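PDB 3CFU: uncharacterized lipoprotein yjhA from Bacillus subtilis, which is of unknown function but is a cell-membrane lipoprotein, probably facing outward, whose main part is a DUF4352 domain with a beta-sandwich-like build. Local coordinates for residues A[51-56]-A[106-111]; A[61-66]-A[128-133]; A[72-77]-A[118-123]; A[123-128]-A[141-146]. All blocks are in the same frame, centred on the assembly; numbering follows the deposited sequence.

Contact 1 of 4, residues A[51-56]-A[106-111]; sequences IEVTME and GVLSYV
Ile-51 and Leu-108 form an antiparallel hydrogen-bonded pair: Leu-108 N donates to Ile-51 O at 2.7 Å, and Ile-51 N returns a more bent bond to Leu-108 O (139° at the hydrogen). Both donors lie in the plane of the carbonyl they meet. Val-53 and Gly-106 make the second such pair, with Val-53 N 2.8 Å from Gly-106 O and nearly in line with the C=O. Between them Glu-52 and Val-107 form a non-hydrogen-bonded pair, where the CA of Val-107 comes within 3.0 Å of Ile-51 O as a CA-H...O contact. On this face Val-107 CG1 sits 4.0 Å from Glu-52 CB, while the extended glutamate chain (chi1 -178°) carries its carboxylate onward to a salt bridge with Arg-91. The other face is apolar. There Ile-51 and Leu-108 meet through their CB atoms, Val-53 CG1 reaches Leu-108 CD2 at 4.3 Å, and Ile-51 CD1 approaches CE2 of the Tyr-110 ring obliquely. Gly-106 brings no side chain to this face beside Val-53. Leu-72 and Leu-122, from strands 70-73 and 121-124, cover these residues. Strand 103-112 is the outermost strand of the four-stranded antiparallel sheet and strand 47-57 its inner neighbour, and their apolar side packs against a second sheet, as in a beta sandwich.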
loop_
_atom_site.group_PDB
_atom_site.type_symbol
_atom_site.label_atom_id
_atom_site.label_comp_id
_atom_site.label_asym_id
_atom_site.label_seq_id
_atom_site.Cartn_x
_atom_site.Cartn_y
_atom_site.Cartn_z
ATOM N N ILE A 51 -7.525 1.379 -1.825
ATOM C CA ILE A 51 -6.896 0.123 -2.197
ATOM C C ILE A 51 -6.717 -0.773 -0.985
ATOM O O ILE A 51 -6.150 -0.358 0.029
ATOM C CB ILE A 51 -5.515 0.367 -2.849
ATOM C CG1 ILE A 51 -5.683 1.235 -4.102
ATOM C CG2 ILE A 51 -4.872 -0.956 -3.223
ATOM C CD1 ILE A 51 -4.398 1.827 -4.628
ATOM N N GLU A 52 -7.236 -1.993 -1.084
ATOM C CA GLU A 52 -7.099 -2.968 -0.013
ATOM C C GLU A 52 -6.009 -3.917 -0.478
ATOM O O GLU A 52 -6.047 -4.408 -1.611
ATOM C CB GLU A 52 -8.401 -3.745 0.215
ATOM C CG GLU A 52 -8.299 -4.737 1.355
ATOM C CD GLU A 52 -9.545 -5.580 1.523
ATOM O OE1 GLU A 52 -9.812 -6.436 0.652
ATOM O OE2 GLU A 52 -10.262 -5.381 2.529
ATOM N N VAL A 53 -5.031 -4.158 0.393
ATOM C CA VAL A 53 -3.914 -5.044 0.074
ATOM C C VAL A 53 -3.698 -6.064 1.195
ATOM O O VAL A 53 -4.190 -5.893 2.313
ATOM C CB VAL A 53 -2.589 -4.229 -0.150
ATOM C CG1 VAL A 53 -2.781 -3.196 -1.252
ATOM C CG2 VAL A 53 -2.167 -3.530 1.129
ATOM N N THR A 54 -2.962 -7.128 0.884
ATOM C CA THR A 54 -2.671 -8.173 1.852
ATOM C C THR A 54 -1.200 -8.540 1.783
ATOM O O THR A 54 -0.639 -8.666 0.699
ATOM C CB THR A 54 -3.485 -9.462 1.576
ATOM O OG1 THR A 54 -4.868 -9.224 1.859
ATOM C CG2 THR A 54 -2.981 -10.622 2.450
HETATM N N MSE A 55 -0.590 -8.701 2.953
HETATM C CA MSE A 55 0.807 -9.089 3.075
HETATM C C MSE A 55 0.886 -10.407 3.831
HETATM O O MSE A 55 0.314 -10.549 4.913
HETATM C CB MSE A 55 1.619 -8.046 3.856
HETATM C CG MSE A 55 1.952 -6.798 3.075
HETATM SE SE MSE A 55 2.924 -5.455 4.090
HETATM C CE MSE A 55 4.582 -6.396 4.415
ATOM N N GLU A 56 1.598 -11.370 3.262
ATOM C CA GLU A 56 1.764 -12.651 3.917
ATOM C C GLU A 56 3.238 -12.920 4.151
ATOM O O GLU A 56 4.034 -12.983 3.204
ATOM C CB GLU A 56 1.172 -13.778 3.069
ATOM C CG GLU A 56 1.501 -15.185 3.562
ATOM C CD GLU A 56 0.847 -16.260 2.693
ATOM O OE1 GLU A 56 -0.016 -15.895 1.862
ATOM O OE2 GLU A 56 1.184 -17.459 2.840
ATOM N N GLY A 106 -5.142 -4.600 4.871
ATOM C CA GLY A 106 -5.424 -3.213 5.195
ATOM C C GLY A 106 -5.624 -2.347 3.968
ATOM O O GLY A 106 -5.516 -2.817 2.835
ATOM N N VAL A 107 -5.897 -1.066 4.184
ATOM C CA VAL A 107 -6.150 -0.181 3.064
ATOM C C VAL A 107 -5.214 1.021 2.937
ATOM O O VAL A 107 -4.671 1.510 3.928
ATOM C CB VAL A 107 -7.638 0.316 3.111
ATOM C CG1 VAL A 107 -8.594 -0.884 2.967
ATOM C CG2 VAL A 107 -7.920 1.041 4.431
ATOM N N LEU A 108 -5.016 1.456 1.693
ATOM C CA LEU A 108 -4.199 2.619 1.344
ATOM C C LEU A 108 -5.200 3.545 0.662
ATOM O O LEU A 108 -6.130 3.069 0.017
ATOM C CB LEU A 108 -3.095 2.251 0.339
ATOM C CG LEU A 108 -1.755 1.655 0.776
ATOM C CD1 LEU A 108 -1.886 0.973 2.115
ATOM C CD2 LEU A 108 -1.279 0.674 -0.292
ATOM N N SER A 109 -5.020 4.857 0.788
ATOM C CA SER A 109 -5.958 5.787 0.170
ATOM C C SER A 109 -5.281 6.989 -0.477
ATOM O O SER A 109 -4.286 7.511 0.034
ATOM C CB SER A 109 -6.978 6.258 1.212
ATOM O OG SER A 109 -8.209 6.610 0.599
ATOM N N TYR A 110 -5.835 7.424 -1.606
ATOM C CA TYR A 110 -5.290 8.550 -2.359
ATOM C C TYR A 110 -6.393 9.328 -3.066
ATOM O O TYR A 110 -7.430 8.771 -3.422
ATOM C CB TYR A 110 -4.318 8.036 -3.418
ATOM C CG TYR A 110 -3.241 7.130 -2.889
ATOM C CD1 TYR A 110 -2.010 7.642 -2.482
ATOM C CD2 TYR A 110 -3.452 5.754 -2.789
ATOM C CE1 TYR A 110 -1.015 6.809 -1.987
ATOM C CE2 TYR A 110 -2.461 4.908 -2.292
ATOM C CZ TYR A 110 -1.246 5.444 -1.893
ATOM O OH TYR A 110 -0.277 4.623 -1.375
ATOM N N VAL A 111 -6.152 10.616 -3.282
ATOM C CA VAL A 111 -7.109 11.472 -3.963
ATOM C C VAL A 111 -6.607 11.744 -5.374
ATOM O O VAL A 111 -5.480 12.203 -5.571
ATOM C CB VAL A 111 -7.296 12.789 -3.209
ATOM C CG1 VAL A 111 -8.027 12.524 -1.900
ATOM C CG2 VAL A 111 -5.942 13.431 -2.932
#

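Contact 2 of 4, residues A[61-66]-A[128-133]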
loop_
_atom_site.group_PDB
_atom_site.type_symbol
_atom_site.label_atom_id
_atom_site.label_comp_id
_atom_site.label_asym_id
_atom_site.label_seq_id
_atom_site.Cartn_x
_atom_site.Cartn_y
_atom_site.Cartn_z
ATOM N N ASP A 61 11.896 -14.784 9.892
ATOM C CA ASP A 61 11.897 -13.585 10.730
ATOM C C ASP A 61 10.567 -12.860 10.768
ATOM O O ASP A 61 9.816 -12.863 9.795
ATOM C CB ASP A 61 12.926 -12.566 10.244
ATOM C CG ASP A 61 14.307 -13.133 10.139
ATOM O OD1 ASP A 61 14.715 -13.873 11.054
ATOM O OD2 ASP A 61 14.986 -12.822 9.143
ATOM N N SER A 62 10.292 -12.212 11.894
ATOM C CA SER A 62 9.068 -11.446 12.027
ATOM C C SER A 62 9.240 -10.223 11.131
ATOM O O SER A 62 10.363 -9.806 10.844
ATOM C CB SER A 62 8.860 -11.004 13.473
ATOM O OG SER A 62 7.609 -10.354 13.620
ATOM N N ILE A 63 8.122 -9.663 10.690
ATOM C CA ILE A 63 8.133 -8.499 9.829
ATOM C C ILE A 63 7.372 -7.354 10.490
ATOM O O ILE A 63 6.258 -7.544 10.990
ATOM C CB ILE A 63 7.464 -8.804 8.450
ATOM C CG1 ILE A 63 8.397 -9.673 7.587
ATOM C CG2 ILE A 63 7.096 -7.478 7.731
ATOM C CD1 ILE A 63 7.789 -10.096 6.221
ATOM N N SER A 64 8.000 -6.180 10.510
ATOM C CA SER A 64 7.392 -4.967 11.050
ATOM C C SER A 64 6.997 -4.182 9.804
ATOM O O SER A 64 7.797 -3.396 9.273
ATOM C CB SER A 64 8.403 -4.163 11.871
ATOM O OG SER A 64 8.800 -4.870 13.030
ATOM N N TYR A 65 5.775 -4.419 9.335
ATOM C CA TYR A 65 5.254 -3.768 8.135
ATOM C C TYR A 65 4.947 -2.311 8.400
ATOM O O TYR A 65 4.593 -1.943 9.516
ATOM C CB TYR A 65 4.009 -4.510 7.618
ATOM C CG TYR A 65 2.781 -4.429 8.499
ATOM C CD1 TYR A 65 1.862 -3.387 8.349
ATOM C CD2 TYR A 65 2.524 -5.406 9.464
ATOM C CE1 TYR A 65 0.699 -3.332 9.125
ATOM C CE2 TYR A 65 1.372 -5.363 10.246
ATOM C CZ TYR A 65 0.462 -4.320 10.081
ATOM O OH TYR A 65 -0.684 -4.269 10.854
ATOM N N ASN A 66 5.069 -1.486 7.364
ATOM C CA ASN A 66 4.866 -0.054 7.524
ATOM C C ASN A 66 4.332 0.617 6.256
ATOM O O ASN A 66 4.675 0.222 5.146
ATOM C CB ASN A 66 6.216 0.543 7.914
ATOM C CG ASN A 66 6.100 1.877 8.584
ATOM O OD1 ASN A 66 5.785 2.884 7.948
ATOM N ND2 ASN A 66 6.371 1.903 9.886
ATOM N N LEU A 128 11.460 -1.839 1.942
ATOM C CA LEU A 128 10.966 -0.597 2.533
ATOM C C LEU A 128 9.798 -0.866 3.485
ATOM O O LEU A 128 9.713 -0.248 4.542
ATOM C CB LEU A 128 10.502 0.370 1.431
ATOM C CG LEU A 128 11.408 1.514 0.935
ATOM C CD1 LEU A 128 11.370 2.692 1.919
ATOM C CD2 LEU A 128 12.830 0.999 0.749
ATOM N N ALA A 129 8.911 -1.788 3.102
ATOM C CA ALA A 129 7.729 -2.137 3.895
ATOM C C ALA A 129 8.044 -2.811 5.204
ATOM O O ALA A 129 7.230 -2.795 6.125
ATOM C CB ALA A 129 6.796 -3.054 3.095
ATOM N N ASP A 130 9.212 -3.429 5.279
ATOM C CA ASP A 130 9.601 -4.125 6.496
ATOM C C ASP A 130 10.628 -3.282 7.241
ATOM O O ASP A 130 11.748 -3.085 6.781
ATOM C CB ASP A 130 10.163 -5.498 6.160
ATOM C CG ASP A 130 10.506 -6.306 7.391
ATOM O OD1 ASP A 130 10.387 -5.774 8.519
ATOM O OD2 ASP A 130 10.900 -7.480 7.225
ATOM N N THR A 131 10.229 -2.810 8.415
ATOM C CA THR A 131 11.071 -1.940 9.206
ATOM C C THR A 131 11.841 -2.587 10.371
ATOM O O THR A 131 12.381 -1.898 11.240
ATOM C CB THR A 131 10.215 -0.754 9.670
ATOM O OG1 THR A 131 11.057 0.381 9.888
ATOM C CG2 THR A 131 9.435 -1.103 10.913
ATOM N N ASN A 132 11.898 -3.918 10.361
ATOM C CA ASN A 132 12.625 -4.688 11.359
ATOM C C ASN A 132 14.082 -4.243 11.264
ATOM O O ASN A 132 14.712 -4.419 10.224
ATOM C CB ASN A 132 12.535 -6.172 11.015
ATOM C CG ASN A 132 13.099 -7.066 12.101
ATOM O OD1 ASN A 132 13.941 -6.647 12.897
ATOM N ND2 ASN A 132 12.647 -8.314 12.127
ATOM N N SER A 133 14.619 -3.676 12.343
ATOM C CA SER A 133 16.004 -3.199 12.346
ATOM C C SER A 133 17.062 -4.252 12.717
ATOM O O SER A 133 18.258 -4.027 12.544
ATOM C CB SER A 133 16.133 -1.979 13.281
ATOM O OG SER A 133 15.797 -2.289 14.628
HETATM O O HOH W 1 12.096 -9.228 8.743
#
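Ser-64 is gripped at both ends of its backbone by the chain leaving helix 126-129. Its O accepts a nearly straight bond from Thr-131 N at 2.6 Å, and its N donates to Asp-130 OD1 at 3.1 Å. The same OD1 takes Asn-132 N from the opposite face of the carboxylate, closing an Asx turn, so that two backbone donors clamp the group between them. Asp-130 CG stands anti to its own N (chi1 -176°), which carries the carboxylate across Ile-63 at about a right angle, with OD2 3.3 Å from Ile-63 CG1. A water donates to both OD2 and Ser-62 O. That carbonyl also receives Asn-132 ND2 at 3.0 Å from above its plane, while Asn-132 OD1 turns to Ser-134. An alanine in place of Asp-130 is likely to leave the amides of Ser-64 and Asn-132 without their shared acceptor and the turn less firmly fixed. Thr-131 CG2 lies 3.4 Å from Ser-64 CB; farther along, Asn-66 N makes a weak bond to Ala-129 O. Arg-139 holds the carbonyls of Asp-130 and Asn-132, Ile-63 pairs with Leu-98 of strand 95-98, and Ile-63 and Tyr-65 pack on strand 47-57.

Contact 3 of 4, residues A[72-77]-A[118-123]; sequences LRDKND and KHYTLV
Arg-73 lays its guanidinium over Val-123, whose CG2 sits 3.2 Å from one face, offset toward the rim. The arginine chain is extended from CG to NE and crosses the valine obliquely, so its CD also touches CG2, at 3.6 Å. A serine at Arg-73 would probably strip the arginine's cover from Val-123 CG2 and leave Asp-145 without its long, weak ion-pair partner. On the opposite side of the sheet Leu-72 CD2 meets Tyr-120 CD1 at 3.7 Å, the two side chains crossing at about a right angle. With CG anti to the backbone N (chi1 -160°), the same leucine also sets CD1 4.0 Å from Leu-122 CD1. Asp-74 runs alongside Tyr-120, pointing the same way, its carboxylate plane 81° from the ring and OD1 close to CE1. Backbone bonds pair Arg-73 with Thr-121: Arg-73 N reaches Thr-121 O at 3.1 Å, and the return bond is weak. Beyond this pair the chain turns back in a type I beta turn from Asp-74 to Asp-77. Strand 70-73 edges a three-stranded sheet, with strand 121-124 in its middle and strand 146-149 beyond. Leu-72 and Leu-122 pack on strands 47-57 and 103-112 of the facing sheet, while Arg-73 and Val-123 lie against Leu-147.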
loop_
_atom_site.group_PDB
_atom_site.type_symbol
_atom_site.label_atom_id
_atom_site.label_comp_id
_atom_site.label_asym_id
_atom_site.label_seq_id
_atom_site.Cartn_x
_atom_site.Cartn_y
_atom_site.Cartn_z
ATOM N N LEU A 72 1.956 5.439 -4.758
ATOM C CA LEU A 72 1.103 5.457 -5.943
ATOM C C LEU A 72 1.721 6.424 -6.946
ATOM O O LEU A 72 2.034 7.569 -6.610
ATOM C CB LEU A 72 -0.308 5.924 -5.581
ATOM C CG LEU A 72 -1.436 5.578 -6.556
ATOM C CD1 LEU A 72 -1.744 4.080 -6.471
ATOM C CD2 LEU A 72 -2.676 6.398 -6.206
ATOM N N ARG A 73 1.902 5.965 -8.177
ATOM C CA ARG A 73 2.493 6.800 -9.210
ATOM C C ARG A 73 1.526 7.088 -10.371
ATOM O O ARG A 73 0.582 6.329 -10.612
ATOM C CB ARG A 73 3.782 6.130 -9.718
ATOM C CG ARG A 73 4.875 6.055 -8.649
ATOM C CD ARG A 73 6.092 5.239 -9.075
ATOM N NE ARG A 73 7.008 5.049 -7.951
ATOM C CZ ARG A 73 7.927 4.088 -7.878
ATOM N NH1 ARG A 73 8.060 3.222 -8.873
ATOM N NH2 ARG A 73 8.698 3.978 -6.797
ATOM N N ASP A 74 1.767 8.199 -11.070
ATOM C CA ASP A 74 0.962 8.639 -12.222
ATOM C C ASP A 74 1.464 7.985 -13.500
ATOM O O ASP A 74 2.344 7.125 -13.474
ATOM C CB ASP A 74 1.106 10.152 -12.458
ATOM C CG ASP A 74 0.439 10.991 -11.400
ATOM O OD1 ASP A 74 -0.565 10.519 -10.826
ATOM O OD2 ASP A 74 0.903 12.129 -11.161
ATOM N N LYS A 75 0.899 8.422 -14.625
ATOM C CA LYS A 75 1.343 7.945 -15.925
ATOM C C LYS A 75 2.705 8.638 -16.068
ATOM O O LYS A 75 3.607 8.117 -16.723
ATOM C CB LYS A 75 0.388 8.399 -17.037
ATOM C CG LYS A 75 0.667 7.795 -18.419
ATOM C CD LYS A 75 1.827 8.476 -19.135
ATOM C CE LYS A 75 1.822 8.147 -20.626
ATOM N NZ LYS A 75 2.857 8.914 -21.375
ATOM N N ASN A 76 2.854 9.809 -15.440
ATOM C CA ASN A 76 4.126 10.535 -15.490
ATOM C C ASN A 76 5.044 10.060 -14.344
ATOM O O ASN A 76 6.027 10.723 -13.996
ATOM C CB ASN A 76 3.913 12.054 -15.393
ATOM C CG ASN A 76 2.713 12.533 -16.194
ATOM O OD1 ASN A 76 2.498 12.120 -17.333
ATOM N ND2 ASN A 76 1.928 13.420 -15.596
ATOM N N ASP A 77 4.694 8.912 -13.760
ATOM C CA ASP A 77 5.453 8.282 -12.675
ATOM C C ASP A 77 5.756 9.175 -11.472
ATOM O O ASP A 77 6.881 9.200 -10.966
ATOM C CB ASP A 77 6.763 7.712 -13.230
ATOM C CG ASP A 77 7.390 6.683 -12.306
ATOM O OD1 ASP A 77 6.695 5.700 -11.963
ATOM O OD2 ASP A 77 8.572 6.845 -11.928
ATOM N N LYS A 118 -7.362 4.204 -14.032
ATOM C CA LYS A 118 -6.541 3.351 -14.870
ATOM C C LYS A 118 -5.131 3.848 -15.144
ATOM O O LYS A 118 -4.290 3.084 -15.607
ATOM C CB LYS A 118 -7.264 3.085 -16.179
ATOM N N HIS A 119 -4.865 5.114 -14.855
ATOM C CA HIS A 119 -3.540 5.679 -15.096
ATOM C C HIS A 119 -2.624 5.514 -13.887
ATOM O O HIS A 119 -1.520 6.059 -13.860
ATOM C CB HIS A 119 -3.683 7.167 -15.429
ATOM C CG HIS A 119 -4.461 7.432 -16.680
ATOM N ND1 HIS A 119 -5.124 8.618 -16.909
ATOM C CD2 HIS A 119 -4.686 6.659 -17.770
ATOM C CE1 HIS A 119 -5.728 8.563 -18.084
ATOM N NE2 HIS A 119 -5.479 7.384 -18.626
ATOM N N TYR A 120 -3.067 4.743 -12.901
ATOM C CA TYR A 120 -2.291 4.567 -11.679
ATOM C C TYR A 120 -1.721 3.185 -11.367
ATOM O O TYR A 120 -2.364 2.151 -11.564
ATOM C CB TYR A 120 -3.136 5.055 -10.498
ATOM C CG TYR A 120 -3.377 6.544 -10.529
ATOM C CD1 TYR A 120 -2.596 7.410 -9.764
ATOM C CD2 TYR A 120 -4.367 7.096 -11.346
ATOM C CE1 TYR A 120 -2.791 8.791 -9.810
ATOM C CE2 TYR A 120 -4.569 8.478 -11.402
ATOM C CZ TYR A 120 -3.779 9.315 -10.628
ATOM O OH TYR A 120 -3.990 10.675 -10.659
ATOM N N THR A 121 -0.500 3.196 -10.853
ATOM C CA THR A 121 0.198 1.982 -10.496
ATOM C C THR A 121 0.561 2.015 -9.019
ATOM O O THR A 121 1.100 3.003 -8.524
ATOM C CB THR A 121 1.494 1.849 -11.311
ATOM O OG1 THR A 121 1.205 2.074 -12.695
ATOM C CG2 THR A 121 2.098 0.456 -11.141
ATOM N N LEU A 122 0.241 0.943 -8.305
ATOM C CA LEU A 122 0.600 0.885 -6.901
ATOM C C LEU A 122 1.990 0.268 -6.907
ATOM O O LEU A 122 2.278 -0.634 -7.704
ATOM C CB LEU A 122 -0.365 0.010 -6.097
ATOM C CG LEU A 122 0.005 -0.011 -4.605
ATOM C CD1 LEU A 122 -0.265 1.357 -3.999
ATOM C CD2 LEU A 122 -0.772 -1.085 -3.873
ATOM N N VAL A 123 2.856 0.789 -6.043
ATOM C CA VAL A 123 4.224 0.310 -5.936
ATOM C C VAL A 123 4.408 -0.303 -4.560
ATOM O O VAL A 123 3.941 0.242 -3.551
ATOM C CB VAL A 123 5.246 1.458 -6.085
ATOM C CG1 VAL A 123 6.653 0.920 -5.857
ATOM C CG2 VAL A 123 5.117 2.120 -7.479
#

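Contact 4 of 4, residues A[123-128]-A[141-146]; sequences VYNPFL and KDDIDY
A strand-to-helix corner meets the loop leading into strand 146-149 here, joined by one antiparallel backbone pair and a cluster of side-chain hydrogen bonds. Tyr-124 N donates to Tyr-146 O, and Tyr-146 N to Tyr-124 O, both at 2.9 Å. One residue on, Asn-125 ND2 bonds two aspartates. Asp-143 OD1 is met at 3.1 Å nearly along its C-O axis, whereas Asp-145 OD1, at 3.2 Å and close to the amide plane, is approached from above its carboxylate. Asn-125 is also the N-cap residue of helix 126-129: its OD1 accepts from Leu-128 N, 44° out of the carbonyl plane, and weakly from Phe-127 N. The asparagine side chain, its CG turned opposite its own N (chi1 -171°), thus caps the short helix with its oxygen while its nitrogen holds the loop, where Asp-143 is the centre of an inverse gamma turn. Phe-127 CB rests 3.5 Å from Asp-143 CA, and its ring and the Asp-143 carboxylate are only 27° apart in plane. Pro-126 CD lies 3.6 Å from CE1 at the edge of the Tyr-146 ring; Tyr-124 O sits at that ring's edge too, in plane. A water donates to Pro-126 O and Asp-142 OD2. Tyr-124 turns inward, where its OH bonds Thr-13 and its ring stacks with Phe-15.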
loop_
_atom_site.group_PDB
_atom_site.type_symbol
_atom_site.label_atom_id
_atom_site.label_comp_id
_atom_site.label_asym_id
_atom_site.label_seq_id
_atom_site.Cartn_x
_atom_site.Cartn_y
_atom_site.Cartn_z
ATOM N N VAL A 123 2.856 0.789 -6.043
ATOM C CA VAL A 123 4.224 0.310 -5.936
ATOM C C VAL A 123 4.408 -0.303 -4.560
ATOM O O VAL A 123 3.941 0.242 -3.551
ATOM C CB VAL A 123 5.246 1.458 -6.085
ATOM C CG1 VAL A 123 6.653 0.920 -5.857
ATOM C CG2 VAL A 123 5.117 2.120 -7.479
ATOM N N TYR A 124 5.093 -1.437 -4.517
ATOM C CA TYR A 124 5.331 -2.110 -3.261
ATOM C C TYR A 124 6.787 -2.525 -3.190
ATOM O O TYR A 124 7.263 -3.241 -4.070
ATOM C CB TYR A 124 4.428 -3.349 -3.148
ATOM C CG TYR A 124 4.756 -4.249 -1.982
ATOM C CD1 TYR A 124 4.729 -3.762 -0.681
ATOM C CD2 TYR A 124 5.107 -5.584 -2.177
ATOM C CE1 TYR A 124 5.048 -4.575 0.404
ATOM C CE2 TYR A 124 5.420 -6.411 -1.096
ATOM C CZ TYR A 124 5.388 -5.892 0.194
ATOM O OH TYR A 124 5.691 -6.673 1.283
ATOM N N ASN A 125 7.499 -2.053 -2.168
ATOM C CA ASN A 125 8.894 -2.429 -1.971
ATOM C C ASN A 125 8.941 -3.146 -0.617
ATOM O O ASN A 125 8.814 -2.518 0.443
ATOM C CB ASN A 125 9.819 -1.202 -1.961
ATOM C CG ASN A 125 11.298 -1.588 -1.988
ATOM O OD1 ASN A 125 11.770 -2.372 -1.151
ATOM N ND2 ASN A 125 12.034 -1.048 -2.955
ATOM N N PRO A 126 9.115 -4.476 -0.636
ATOM C CA PRO A 126 9.169 -5.284 0.597
ATOM C C PRO A 126 10.288 -4.923 1.570
ATOM O O PRO A 126 10.131 -5.055 2.779
ATOM C CB PRO A 126 9.228 -6.728 0.084
ATOM C CG PRO A 126 9.848 -6.603 -1.280
ATOM C CD PRO A 126 9.281 -5.305 -1.841
ATOM N N PHE A 127 11.414 -4.455 1.056
ATOM C CA PHE A 127 12.506 -4.055 1.936
ATOM C C PHE A 127 12.051 -2.780 2.675
ATOM O O PHE A 127 12.218 -2.663 3.883
ATOM C CB PHE A 127 13.776 -3.791 1.121
ATOM C CG PHE A 127 14.952 -3.369 1.951
ATOM C CD1 PHE A 127 15.530 -4.243 2.860
ATOM C CD2 PHE A 127 15.483 -2.083 1.826
ATOM C CE1 PHE A 127 16.620 -3.849 3.633
ATOM C CE2 PHE A 127 16.572 -1.678 2.600
ATOM C CZ PHE A 127 17.140 -2.562 3.501
ATOM N N LEU A 128 11.460 -1.839 1.942
ATOM C CA LEU A 128 10.966 -0.597 2.533
ATOM C C LEU A 128 9.798 -0.866 3.485
ATOM O O LEU A 128 9.713 -0.248 4.542
ATOM C CB LEU A 128 10.502 0.370 1.431
ATOM C CG LEU A 128 11.408 1.514 0.935
ATOM C CD1 LEU A 128 11.370 2.692 1.919
ATOM C CD2 LEU A 128 12.830 0.999 0.749
ATOM N N LYS A 141 18.731 -7.565 -0.362
ATOM C CA LYS A 141 18.397 -8.093 -1.679
ATOM C C LYS A 141 16.916 -7.917 -2.037
ATOM O O LYS A 141 16.547 -7.919 -3.212
ATOM C CB LYS A 141 18.791 -9.568 -1.770
ATOM C CG LYS A 141 20.299 -9.805 -1.784
ATOM C CD LYS A 141 20.625 -11.276 -2.042
ATOM C CE LYS A 141 22.107 -11.506 -2.325
ATOM N NZ LYS A 141 22.871 -11.858 -1.097
ATOM N N ASP A 142 16.071 -7.759 -1.024
ATOM C CA ASP A 142 14.639 -7.577 -1.244
ATOM C C ASP A 142 14.304 -6.176 -1.737
ATOM O O ASP A 142 13.174 -5.911 -2.138
ATOM C CB ASP A 142 13.858 -7.831 0.056
ATOM C CG ASP A 142 13.964 -9.265 0.538
ATOM O OD1 ASP A 142 14.279 -10.153 -0.287
ATOM O OD2 ASP A 142 13.718 -9.507 1.739
ATOM N N ASP A 143 15.283 -5.280 -1.694
ATOM C CA ASP A 143 15.093 -3.891 -2.110
ATOM C C ASP A 143 14.796 -3.802 -3.606
ATOM O O ASP A 143 15.696 -3.541 -4.408
ATOM C CB ASP A 143 16.354 -3.085 -1.770
ATOM C CG ASP A 143 16.127 -1.584 -1.784
ATOM O OD1 ASP A 143 15.074 -1.123 -2.278
ATOM O OD2 ASP A 143 17.024 -0.860 -1.299
ATOM N N ILE A 144 13.531 -4.021 -3.966
ATOM C CA ILE A 144 13.075 -3.968 -5.357
ATOM C C ILE A 144 11.613 -3.511 -5.401
ATOM O O ILE A 144 10.810 -3.915 -4.555
ATOM C CB ILE A 144 13.223 -5.362 -6.043
ATOM C CG1 ILE A 144 14.701 -5.627 -6.336
ATOM C CG2 ILE A 144 12.405 -5.425 -7.331
ATOM C CD1 ILE A 144 14.947 -6.792 -7.229
ATOM N N ASP A 145 11.277 -2.653 -6.368
ATOM C CA ASP A 145 9.909 -2.138 -6.521
ATOM C C ASP A 145 9.038 -3.134 -7.306
ATOM O O ASP A 145 9.497 -3.729 -8.279
ATOM C CB ASP A 145 9.892 -0.811 -7.298
ATOM C CG ASP A 145 10.445 0.368 -6.514
ATOM O OD1 ASP A 145 10.409 0.364 -5.269
ATOM O OD2 ASP A 145 10.896 1.331 -7.168
ATOM N N TYR A 146 7.784 -3.299 -6.893
ATOM C CA TYR A 146 6.845 -4.197 -7.571
ATOM C C TYR A 146 5.649 -3.357 -7.945
ATOM O O TYR A 146 5.002 -2.778 -7.077
ATOM C CB TYR A 146 6.398 -5.342 -6.656
ATOM C CG TYR A 146 7.500 -6.326 -6.350
ATOM C CD1 TYR A 146 8.394 -6.102 -5.308
ATOM C CD2 TYR A 146 7.675 -7.464 -7.141
ATOM C CE1 TYR A 146 9.428 -6.990 -5.059
ATOM C CE2 TYR A 146 8.704 -8.356 -6.906
ATOM C CZ TYR A 146 9.580 -8.116 -5.864
ATOM O OH TYR A 146 10.593 -9.013 -5.632
HETATM O O HOH W 2 12.468 -7.051 3.448
#

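In the fold
From the N terminus, strand 47-57 enters contact 1, whose partner 106-111 closes a loop of 49 residues. Segments 61-66 and 72-77 leave from inside that loop and find their mates beyond it, so contacts 2 and 3 both cross contact 1. Contact 3 closes first, at 118-123, and is nested within the loop closed by contact 2 at 128-133. Contact 4 opens at Val-123, shared with contact 3, crosses contact 2, with which it shares Leu-128, and closes a short loop at 141-146. Contacts 1 and 3 bring the two sheets together through Tyr-110 on Leu-72 and Leu-108 on Leu-122. Met-55 touches Tyr-65, Ala-129 and Tyr-124, joining contact 1 to contacts 2 and 4.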